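Local structure of importin subunit beta-1 (Saccharomyces cerevisiae, 5OWU) at residues V556-L561 / Q567-L572; F603-K608 / A612-D617; G505-I510 / S543-D548. The protein carries proteins into the nucleus together with importin alpha, the adaptor subunit that recognises the classical nuclear localization signal of the cargo. All blocks are in the same frame, centred on the assembly; numbering follows the deposited sequence. Where two conformers were deposited one is given.

Contact 1. Residues V556-L561 / Q567-L572; sequences VDENQL and QSLQEL
Leu569 meets three side chains of the 556-561 loop, Val556, Glu558 and Leu561, and illustrates how one helix residue can gather up a connecting turn. Its CG lies anti to the backbone N (chi1 178°), which sends the side chain out from helix 563-586 toward the loop. Leu569 CB comes first, 4.5 Å from Leu561 CD1, a loose approach. CG carries the branch point, and the two methyl groups then part company. Leu569 CD1 stands 4.5 Å from Val556 CG2, while CD2 does most of the work. Leu569 CD2 touches Leu561 CD1 at 3.8 Å and the aliphatic CG of Glu558 at 3.9 Å, and it faces Val556 CG1 at 4.1 Å. The valine and the leucine meet tip to tip, whereas Glu558 and Leu561 each run across Leu569 at about a right angle. No hydrogen bond joins the two segments, so the joint depends on van der Waals contact. Only the methylene part of Glu558 is used here; its OE2 is engaged in a long, weak ion pair with Lys608.

An Asx turn lies within the loop. Asp557 OD1 accepts the backbone N-H of Asn559 over 3.0 Å, the donor arriving 53° out of the carboxylate plane, and a short 3-10 segment covers 558-559. Leu569 also rests on Thr553 of helix 536-553. The whole is the linker side of a HEAT helical hairpin, in which the turn between the two antiparallel helices of HEAT 13 folds onto the second.

Contact 2. Residues F603-K608 / A612-D617; sequences FRLLEK and AFIEDD
Leu605 and Ile614 cross at about a right angle, the CD1 methyl of the isoleucine pressing against the leucine near its base and its branch. That Ile614 CD1 methyl is 3.6 Å from Leu605 CD2 and 3.9 Å from Leu605 CB. Ile614 can reach so far because its CG1 occupies the crowded position between backbone N and carbonyl carbon (chi1 59°), with CD1 then extended away from CA.

A second crossing, also near perpendicular, lies where the backbones of the two segments come closest, at Leu606 and Glu615. Leu606 CD2 approaches Glu615 CB at 4.0 Å, so the glutamate contributes only the root of its side chain. Lys608 runs across Ile614 in the same manner, and its NZ passes 4.1 Å from Ile614 CD1, a van der Waals approach only. The lysine chain is bent at chi3, which brings the ammonium group over the methyl.

Val618 of helix 615-629 lies against both Leu605 and Leu606, and Gln573 of helix 563-586 also touches Leu605, so Leu605 is packed by both helices. Side chains crossing beside the short turn between consecutive helices are characteristic of a HEAT repeat hairpin, here HEAT 14.

Contact 3. Residues G505-I510 / S543-D548; sequences GAANRI and STFVMD
The flat groups here are the ring of Phe545 and the amide of Asn508, whose planes stand 81° apart. Asn508 OD1 lies in the ring plane, at the edge, 3.4 Å from Phe545 CE1. Ala507 approaches the same ring obliquely, its CB 3.7 Å from Phe545 CZ, so within the two segments neither face is squarely covered. This is packing between successive units of a HEAT-repeat solenoid: the end of helix 496-507 in HEAT 12 meets helix 536-553 in HEAT 13.

Phe545 bridges the gap because its CG is anti to the backbone N (chi1 162°), which carries the ring off its helix toward the neighbour, while the asparagine arrives from the opposite direction. An edge contact suits both partners, since the rim of an aromatic ring is slightly positive and a carbonyl oxygen negative. Helix 516-530 adds to the setting, with Phe521 against Ala507 and Leu524 against Phe545. Replacing the phenylalanine with an alanine here would probably open a gap beside Ala507 CB and leave the Asn508 amide without the ring edge that limits its turning.

Asn508 OD1 also accepts a hydrogen bond from Lys549 NZ, which may draw further charge onto the oxygen, while Asn508 ND2 sits 3.5 Å from Phe545 CE1.

In the fold
The contacts follow one another in series along the chain, contact 3 first, then contact 1, then contact 2, and they climb through three consecutive HEAT repeats. Contact 3 joins HEAT 12 to HEAT 13, contact 1 lies within HEAT 13 and contact 2 within HEAT 14. Helices 536-553 and 563-586 link the first two, whose centres are about 16 Å apart without touching. Contacts 1 and 2 are closer, about 13 Å between centres, and do touch: Gln570 packs on Phe613 and Ile614 across the repeat boundary. Contacts 2 and 3 lie about 20 Å apart between centres. Together they sample the two kinds of packing, within and between repeats, from which the importin solenoid is built.

Contact 1. Residues V556-L561 / Q567-L572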
loop_
_atom_site.group_PDB
_atom_site.type_symbol
_atom_site.label_atom_id
_atom_site.label_comp_id
_atom_site.label_asym_id
_atom_site.label_seq_id
_atom_site.Cartn_x
_atom_site.Cartn_y
_atom_site.Cartn_z
ATOM N N VAL A 556 -5.201 -18.265 -32.833
ATOM C CA VAL A 556 -4.225 -17.266 -33.261
ATOM C C VAL A 556 -2.844 -17.900 -33.302
ATOM O O VAL A 556 -2.362 -18.427 -32.293
ATOM C CB VAL A 556 -4.233 -16.044 -32.328
ATOM C CG1 VAL A 556 -3.107 -15.063 -32.686
ATOM C CG2 VAL A 556 -5.577 -15.333 -32.380
ATOM N N ASP A 557 -2.192 -17.819 -34.455
ATOM C CA ASP A 557 -0.836 -18.337 -34.612
ATOM C C ASP A 557 0.141 -17.355 -33.970
ATOM O O ASP A 557 0.366 -16.261 -34.490
ATOM C CB ASP A 557 -0.524 -18.551 -36.088
ATOM C CG ASP A 557 0.922 -18.934 -36.331
ATOM O OD1 ASP A 557 1.653 -19.216 -35.348
ATOM O OD2 ASP A 557 1.323 -18.964 -37.510
ATOM N N GLU A 558 0.735 -17.745 -32.846
ATOM C CA GLU A 558 1.565 -16.823 -32.079
ATOM C C GLU A 558 2.916 -16.556 -32.720
ATOM O O GLU A 558 3.602 -15.622 -32.292
ATOM C CB GLU A 558 1.775 -17.362 -30.670
ATOM C CG GLU A 558 0.490 -17.498 -29.896
ATOM C CD GLU A 558 0.690 -18.164 -28.553
ATOM O OE1 GLU A 558 1.260 -17.521 -27.652
ATOM O OE2 GLU A 558 0.286 -19.335 -28.409
ATOM N N ASN A 559 3.315 -17.337 -33.722
ATOM C CA ASN A 559 4.585 -17.111 -34.400
ATOM C C ASN A 559 4.518 -15.985 -35.418
ATOM O O ASN A 559 5.539 -15.667 -36.034
ATOM C CB ASN A 559 5.058 -18.404 -35.082
ATOM C CG ASN A 559 5.595 -19.418 -34.091
ATOM O OD1 ASN A 559 6.042 -19.048 -33.007
ATOM N ND2 ASN A 559 5.544 -20.702 -34.450
ATOM N N GLN A 560 3.353 -15.375 -35.615
ATOM C CA GLN A 560 3.241 -14.190 -36.453
ATOM C C GLN A 560 3.067 -12.922 -35.638
ATOM O O GLN A 560 2.721 -11.880 -36.202
ATOM C CB GLN A 560 2.077 -14.342 -37.433
ATOM C CG GLN A 560 2.327 -15.376 -38.522
ATOM C CD GLN A 560 3.516 -15.024 -39.400
ATOM O OE1 GLN A 560 3.737 -13.859 -39.748
ATOM N NE2 GLN A 560 4.291 -16.032 -39.757
ATOM N N LEU A 561 3.301 -12.979 -34.331
ATOM C CA LEU A 561 3.023 -11.860 -33.442
ATOM C C LEU A 561 4.325 -11.231 -32.972
ATOM O O LEU A 561 5.317 -11.930 -32.744
ATOM C CB LEU A 561 2.210 -12.314 -32.229
ATOM C CG LEU A 561 0.901 -13.050 -32.503
ATOM C CD1 LEU A 561 0.236 -13.425 -31.189
ATOM C CD2 LEU A 561 -0.030 -12.219 -33.369
ATOM N N GLN A 567 1.978 -9.991 -25.828
ATOM C CA GLN A 567 1.516 -9.525 -24.523
ATOM C C GLN A 567 0.035 -9.180 -24.561
ATOM O O GLN A 567 -0.707 -9.469 -23.613
ATOM C CB GLN A 567 2.326 -8.305 -24.077
ATOM C CG GLN A 567 3.792 -8.602 -23.808
ATOM C CD GLN A 567 4.614 -7.346 -23.564
ATOM O OE1 GLN A 567 4.259 -6.257 -24.019
ATOM N NE2 GLN A 567 5.720 -7.495 -22.842
ATOM N N SER A 568 -0.415 -8.555 -25.651
ATOM C CA SER A 568 -1.830 -8.222 -25.775
ATOM C C SER A 568 -2.682 -9.484 -25.785
ATOM O O SER A 568 -3.680 -9.587 -25.059
ATOM C CB SER A 568 -2.055 -7.394 -27.041
ATOM O OG SER A 568 -3.431 -7.147 -27.248
ATOM N N LEU A 569 -2.284 -10.471 -26.589
ATOM C CA LEU A 569 -3.009 -11.735 -26.620
ATOM C C LEU A 569 -3.043 -12.387 -25.241
ATOM O O LEU A 569 -4.088 -12.891 -24.811
ATOM C CB LEU A 569 -2.372 -12.673 -27.648
ATOM C CG LEU A 569 -3.001 -14.062 -27.766
ATOM C CD1 LEU A 569 -4.450 -13.969 -28.233
ATOM C CD2 LEU A 569 -2.181 -14.927 -28.711
ATOM N N GLN A 570 -1.910 -12.394 -24.534
ATOM C CA GLN A 570 -1.867 -13.011 -23.210
ATOM C C GLN A 570 -2.810 -12.305 -22.237
ATOM O O GLN A 570 -3.550 -12.958 -21.491
ATOM C CB GLN A 570 -0.432 -13.005 -22.683
ATOM C CG GLN A 570 0.406 -14.157 -23.233
ATOM C CD GLN A 570 1.878 -13.810 -23.407
ATOM O OE1 GLN A 570 2.333 -12.746 -22.983
ATOM N NE2 GLN A 570 2.631 -14.714 -24.028
ATOM N N GLU A 571 -2.792 -10.967 -22.227
ATOM C CA GLU A 571 -3.706 -10.219 -21.359
ATOM C C GLU A 571 -5.160 -10.510 -21.709
ATOM O O GLU A 571 -6.001 -10.650 -20.815
ATOM C CB GLU A 571 -3.418 -8.719 -21.460
ATOM C CG GLU A 571 -4.462 -7.793 -20.802
ATOM C CD GLU A 571 -4.465 -7.878 -19.282
ATOM O OE1 GLU A 571 -3.607 -8.594 -18.722
ATOM O OE2 GLU A 571 -5.329 -7.227 -18.648
ATOM N N LEU A 572 -5.476 -10.615 -23.005
ATOM C CA LEU A 572 -6.843 -10.942 -23.411
ATOM C C LEU A 572 -7.252 -12.324 -22.914
ATOM O O LEU A 572 -8.373 -12.513 -22.422
ATOM C CB LEU A 572 -6.975 -10.861 -24.931
ATOM C CG LEU A 572 -8.277 -11.403 -25.520
ATOM C CD1 LEU A 572 -9.499 -10.669 -24.932
ATOM C CD2 LEU A 572 -8.257 -11.281 -27.028
#

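Contact 2. Residues F603-K608 / A612-D617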
loop_
_atom_site.group_PDB
_atom_site.type_symbol
_atom_site.label_atom_id
_atom_site.label_comp_id
_atom_site.label_asym_id
_atom_site.label_seq_id
_atom_site.Cartn_x
_atom_site.Cartn_y
_atom_site.Cartn_z
ATOM N N PHE A 603 -5.818 -27.833 -20.692
ATOM C CA PHE A 603 -4.588 -28.571 -20.946
ATOM C C PHE A 603 -3.854 -28.010 -22.155
ATOM O O PHE A 603 -2.635 -27.808 -22.107
ATOM C CB PHE A 603 -4.893 -30.058 -21.125
ATOM C CG PHE A 603 -5.245 -30.756 -19.846
ATOM C CD1 PHE A 603 -4.462 -30.586 -18.718
ATOM C CD2 PHE A 603 -6.371 -31.559 -19.760
ATOM C CE1 PHE A 603 -4.786 -31.217 -17.531
ATOM C CE2 PHE A 603 -6.696 -32.193 -18.575
ATOM C CZ PHE A 603 -5.903 -32.020 -17.462
ATOM N N ARG A 604 -4.578 -27.706 -23.235
ATOM C CA ARG A 604 -3.906 -27.126 -24.389
ATOM C C ARG A 604 -3.196 -25.840 -23.991
ATOM O O ARG A 604 -2.005 -25.655 -24.277
ATOM C CB ARG A 604 -4.905 -26.895 -25.523
ATOM C CG ARG A 604 -5.284 -28.183 -26.249
ATOM C CD ARG A 604 -6.473 -27.994 -27.166
ATOM N NE ARG A 604 -6.239 -26.950 -28.158
ATOM C CZ ARG A 604 -7.184 -26.441 -28.943
ATOM N NH1 ARG A 604 -8.434 -26.874 -28.852
ATOM N NH2 ARG A 604 -6.880 -25.488 -29.814
ATOM N N LEU A 605 -3.892 -24.972 -23.250
ATOM C CA LEU A 605 -3.263 -23.738 -22.798
ATOM C C LEU A 605 -2.043 -24.027 -21.941
ATOM O O LEU A 605 -1.050 -23.293 -21.993
ATOM C CB LEU A 605 -4.275 -22.891 -22.029
ATOM C CG LEU A 605 -5.368 -22.272 -22.895
ATOM C CD1 LEU A 605 -6.494 -21.746 -22.022
ATOM C CD2 LEU A 605 -4.798 -21.157 -23.759
ATOM N N LEU A 606 -2.099 -25.094 -21.138
ATOM C CA LEU A 606 -0.967 -25.427 -20.281
ATOM C C LEU A 606 0.200 -25.989 -21.080
ATOM O O LEU A 606 1.354 -25.854 -20.659
ATOM C CB LEU A 606 -1.393 -26.426 -19.201
ATOM C CG LEU A 606 -2.295 -25.922 -18.069
ATOM C CD1 LEU A 606 -2.622 -27.054 -17.114
ATOM C CD2 LEU A 606 -1.661 -24.761 -17.308
ATOM N N GLU A 607 -0.069 -26.618 -22.224
ATOM C CA GLU A 607 1.012 -27.179 -23.026
ATOM C C GLU A 607 1.571 -26.189 -24.036
ATOM O O GLU A 607 2.578 -26.490 -24.687
ATOM C CB GLU A 607 0.540 -28.443 -23.753
ATOM C CG GLU A 607 0.533 -29.684 -22.877
ATOM C CD GLU A 607 1.908 -30.016 -22.307
ATOM O OE1 GLU A 607 2.907 -29.407 -22.746
ATOM O OE2 GLU A 607 1.987 -30.876 -21.403
ATOM N N LYS A 608 0.945 -25.024 -24.175
ATOM C CA LYS A 608 1.469 -23.979 -25.036
ATOM C C LYS A 608 2.887 -23.599 -24.633
ATOM O O LYS A 608 3.264 -23.664 -23.461
ATOM C CB LYS A 608 0.586 -22.737 -24.951
ATOM C CG LYS A 608 -0.374 -22.573 -26.102
ATOM C CD LYS A 608 -1.260 -21.354 -25.923
ATOM C CE LYS A 608 -0.496 -20.098 -25.482
ATOM N NZ LYS A 608 -1.390 -18.916 -25.374
ATOM N N ALA A 612 3.842 -20.092 -19.083
ATOM C CA ALA A 612 4.093 -19.470 -17.790
ATOM C C ALA A 612 3.359 -18.148 -17.626
ATOM O O ALA A 612 3.146 -17.708 -16.490
ATOM C CB ALA A 612 5.595 -19.255 -17.603
ATOM N N PHE A 613 2.964 -17.505 -18.727
ATOM C CA PHE A 613 2.349 -16.183 -18.635
ATOM C C PHE A 613 0.858 -16.251 -18.313
ATOM O O PHE A 613 0.328 -15.322 -17.694
ATOM C CB PHE A 613 2.572 -15.409 -19.938
ATOM C CG PHE A 613 4.025 -15.203 -20.284
ATOM C CD1 PHE A 613 4.703 -16.131 -21.053
ATOM C CD2 PHE A 613 4.712 -14.083 -19.841
ATOM C CE1 PHE A 613 6.034 -15.953 -21.373
ATOM C CE2 PHE A 613 6.047 -13.899 -20.162
ATOM C CZ PHE A 613 6.706 -14.835 -20.928
ATOM N N ILE A 614 0.169 -17.325 -18.706
ATOM C CA ILE A 614 -1.254 -17.486 -18.420
ATOM C C ILE A 614 -1.555 -18.665 -17.501
ATOM O O ILE A 614 -2.718 -18.855 -17.131
ATOM C CB ILE A 614 -2.076 -17.620 -19.717
ATOM C CG1 ILE A 614 -1.601 -18.820 -20.530
ATOM C CG2 ILE A 614 -1.988 -16.344 -20.538
ATOM C CD1 ILE A 614 -2.655 -19.353 -21.462
ATOM N N GLU A 615 -0.557 -19.472 -17.125
ATOM C CA GLU A 615 -0.864 -20.689 -16.375
ATOM C C GLU A 615 -1.545 -20.373 -15.051
ATOM O O GLU A 615 -2.318 -21.188 -14.544
ATOM C CB GLU A 615 0.402 -21.521 -16.140
ATOM C CG GLU A 615 1.500 -20.835 -15.345
ATOM C CD GLU A 615 2.671 -21.762 -15.034
ATOM O OE1 GLU A 615 2.527 -22.999 -15.178
ATOM O OE2 GLU A 615 3.740 -21.248 -14.646
ATOM N N ASP A 616 -1.266 -19.209 -14.470
ATOM C CA ASP A 616 -1.935 -18.811 -13.237
ATOM C C ASP A 616 -3.445 -18.699 -13.442
ATOM O O ASP A 616 -4.240 -19.265 -12.675
ATOM C CB ASP A 616 -1.347 -17.486 -12.751
ATOM C CG ASP A 616 -1.678 -17.196 -11.308
ATOM O OD1 ASP A 616 -1.517 -18.108 -10.469
ATOM O OD2 ASP A 616 -2.094 -16.054 -11.011
ATOM N N ASP A 617 -3.861 -17.974 -14.485
ATOM C CA ASP A 617 -5.284 -17.838 -14.780
ATOM C C ASP A 617 -5.904 -19.165 -15.210
ATOM O O ASP A 617 -7.088 -19.419 -14.933
ATOM C CB ASP A 617 -5.475 -16.771 -15.852
ATOM C CG ASP A 617 -4.969 -15.411 -15.403
ATOM O OD1 ASP A 617 -5.264 -15.016 -14.254
ATOM O OD2 ASP A 617 -4.254 -14.755 -16.183
#

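Contact 3. Residues G505-I510 / S543-D548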
loop_
_atom_site.group_PDB
_atom_site.type_symbol
_atom_site.label_atom_id
_atom_site.label_comp_id
_atom_site.label_asym_id
_atom_site.label_seq_id
_atom_site.Cartn_x
_atom_site.Cartn_y
_atom_site.Cartn_z
ATOM N N GLY A 505 -19.852 -6.365 -26.647
ATOM C CA GLY A 505 -19.321 -5.640 -27.784
ATOM C C GLY A 505 -17.973 -5.020 -27.484
ATOM O O GLY A 505 -17.059 -5.072 -28.312
ATOM N N ALA A 506 -17.821 -4.441 -26.289
ATOM C CA ALA A 506 -16.547 -3.821 -25.948
ATOM C C ALA A 506 -15.495 -4.879 -25.675
ATOM O O ALA A 506 -14.310 -4.670 -25.969
ATOM C CB ALA A 506 -16.704 -2.898 -24.735
ATOM N N ALA A 507 -15.911 -6.029 -25.149
ATOM C CA ALA A 507 -14.963 -7.111 -24.939
ATOM C C ALA A 507 -14.499 -7.697 -26.260
ATOM O O ALA A 507 -13.402 -8.257 -26.325
ATOM C CB ALA A 507 -15.589 -8.189 -24.059
ATOM N N ASN A 508 -15.298 -7.548 -27.315
ATOM C CA ASN A 508 -14.948 -8.018 -28.646
ATOM C C ASN A 508 -14.110 -7.015 -29.426
ATOM O O ASN A 508 -13.921 -7.193 -30.633
ATOM C CB ASN A 508 -16.216 -8.349 -29.438
ATOM C CG ASN A 508 -16.637 -9.783 -29.289
ATOM O OD1 ASN A 508 -15.802 -10.685 -29.208
ATOM N ND2 ASN A 508 -17.945 -10.009 -29.250
ATOM N N ARG A 509 -13.613 -5.964 -28.780
ATOM C CA ARG A 509 -12.714 -5.051 -29.465
ATOM C C ARG A 509 -11.491 -5.806 -29.983
ATOM O O ARG A 509 -11.066 -6.815 -29.415
ATOM C CB ARG A 509 -12.276 -3.918 -28.533
ATOM C CG ARG A 509 -13.324 -2.814 -28.352
ATOM C CD ARG A 509 -12.815 -1.712 -27.424
ATOM N NE ARG A 509 -11.559 -1.148 -27.913
ATOM C CZ ARG A 509 -11.454 -0.065 -28.681
ATOM N NH1 ARG A 509 -12.537 0.615 -29.047
ATOM N NH2 ARG A 509 -10.253 0.342 -29.077
ATOM N N ILE A 510 -10.929 -5.303 -31.086
ATOM C CA ILE A 510 -9.764 -5.934 -31.692
ATOM C C ILE A 510 -8.514 -5.663 -30.868
ATOM O O ILE A 510 -7.581 -6.476 -30.858
ATOM C CB ILE A 510 -9.615 -5.457 -33.150
ATOM C CG1 ILE A 510 -10.565 -6.255 -34.048
ATOM C CG2 ILE A 510 -8.169 -5.613 -33.641
ATOM C CD1 ILE A 510 -10.713 -5.696 -35.457
ATOM N N SER A 543 -21.650 -16.783 -20.543
ATOM C CA SER A 543 -20.936 -18.055 -20.557
ATOM C C SER A 543 -20.584 -18.443 -21.987
ATOM O O SER A 543 -19.405 -18.616 -22.335
ATOM C CB SER A 543 -21.793 -19.126 -19.885
ATOM O OG SER A 543 -21.194 -20.403 -19.999
ATOM N N THR A 544 -21.609 -18.514 -22.845
ATOM C CA THR A 544 -21.406 -18.790 -24.263
ATOM C C THR A 544 -20.336 -17.886 -24.848
ATOM O O THR A 544 -19.447 -18.350 -25.576
ATOM C CB THR A 544 -22.727 -18.606 -25.018
ATOM O OG1 THR A 544 -23.677 -19.568 -24.558
ATOM C CG2 THR A 544 -22.546 -18.771 -26.528
ATOM N N PHE A 545 -20.388 -16.592 -24.522
ATOM C CA PHE A 545 -19.458 -15.653 -25.131
ATOM C C PHE A 545 -18.025 -15.971 -24.734
ATOM O O PHE A 545 -17.125 -15.986 -25.584
ATOM C CB PHE A 545 -19.813 -14.215 -24.746
ATOM C CG PHE A 545 -18.686 -13.240 -24.972
ATOM C CD1 PHE A 545 -18.353 -12.828 -26.251
ATOM C CD2 PHE A 545 -17.946 -12.759 -23.910
ATOM C CE1 PHE A 545 -17.309 -11.941 -26.458
ATOM C CE2 PHE A 545 -16.908 -11.871 -24.113
ATOM C CZ PHE A 545 -16.586 -11.465 -25.375
ATOM N N VAL A 546 -17.783 -16.247 -23.449
ATOM C CA VAL A 546 -16.393 -16.341 -23.020
ATOM C C VAL A 546 -15.781 -17.650 -23.504
ATOM O O VAL A 546 -14.665 -17.668 -24.037
ATOM C CB VAL A 546 -16.268 -16.160 -21.493
ATOM C CG1 VAL A 546 -16.661 -14.731 -21.105
ATOM C CG2 VAL A 546 -17.093 -17.196 -20.728
ATOM N N MET A 547 -16.523 -18.752 -23.389
ATOM C CA MET A 547 -16.031 -20.030 -23.896
ATOM C C MET A 547 -15.670 -19.913 -25.371
ATOM O O MET A 547 -14.511 -20.118 -25.760
ATOM C CB MET A 547 -17.075 -21.121 -23.640
ATOM C CG MET A 547 -17.235 -21.408 -22.145
ATOM S SD MET A 547 -18.323 -22.764 -21.670
ATOM C CE MET A 547 -19.865 -22.320 -22.473
ATOM N N ASP A 548 -16.640 -19.526 -26.206
ATOM C CA ASP A 548 -16.355 -19.280 -27.615
ATOM C C ASP A 548 -15.155 -18.351 -27.769
ATOM O O ASP A 548 -14.245 -18.611 -28.567
ATOM C CB ASP A 548 -17.589 -18.687 -28.301
ATOM C CG ASP A 548 -18.785 -19.636 -28.295
ATOM O OD1 ASP A 548 -18.766 -20.634 -27.543
ATOM O OD2 ASP A 548 -19.758 -19.371 -29.035
#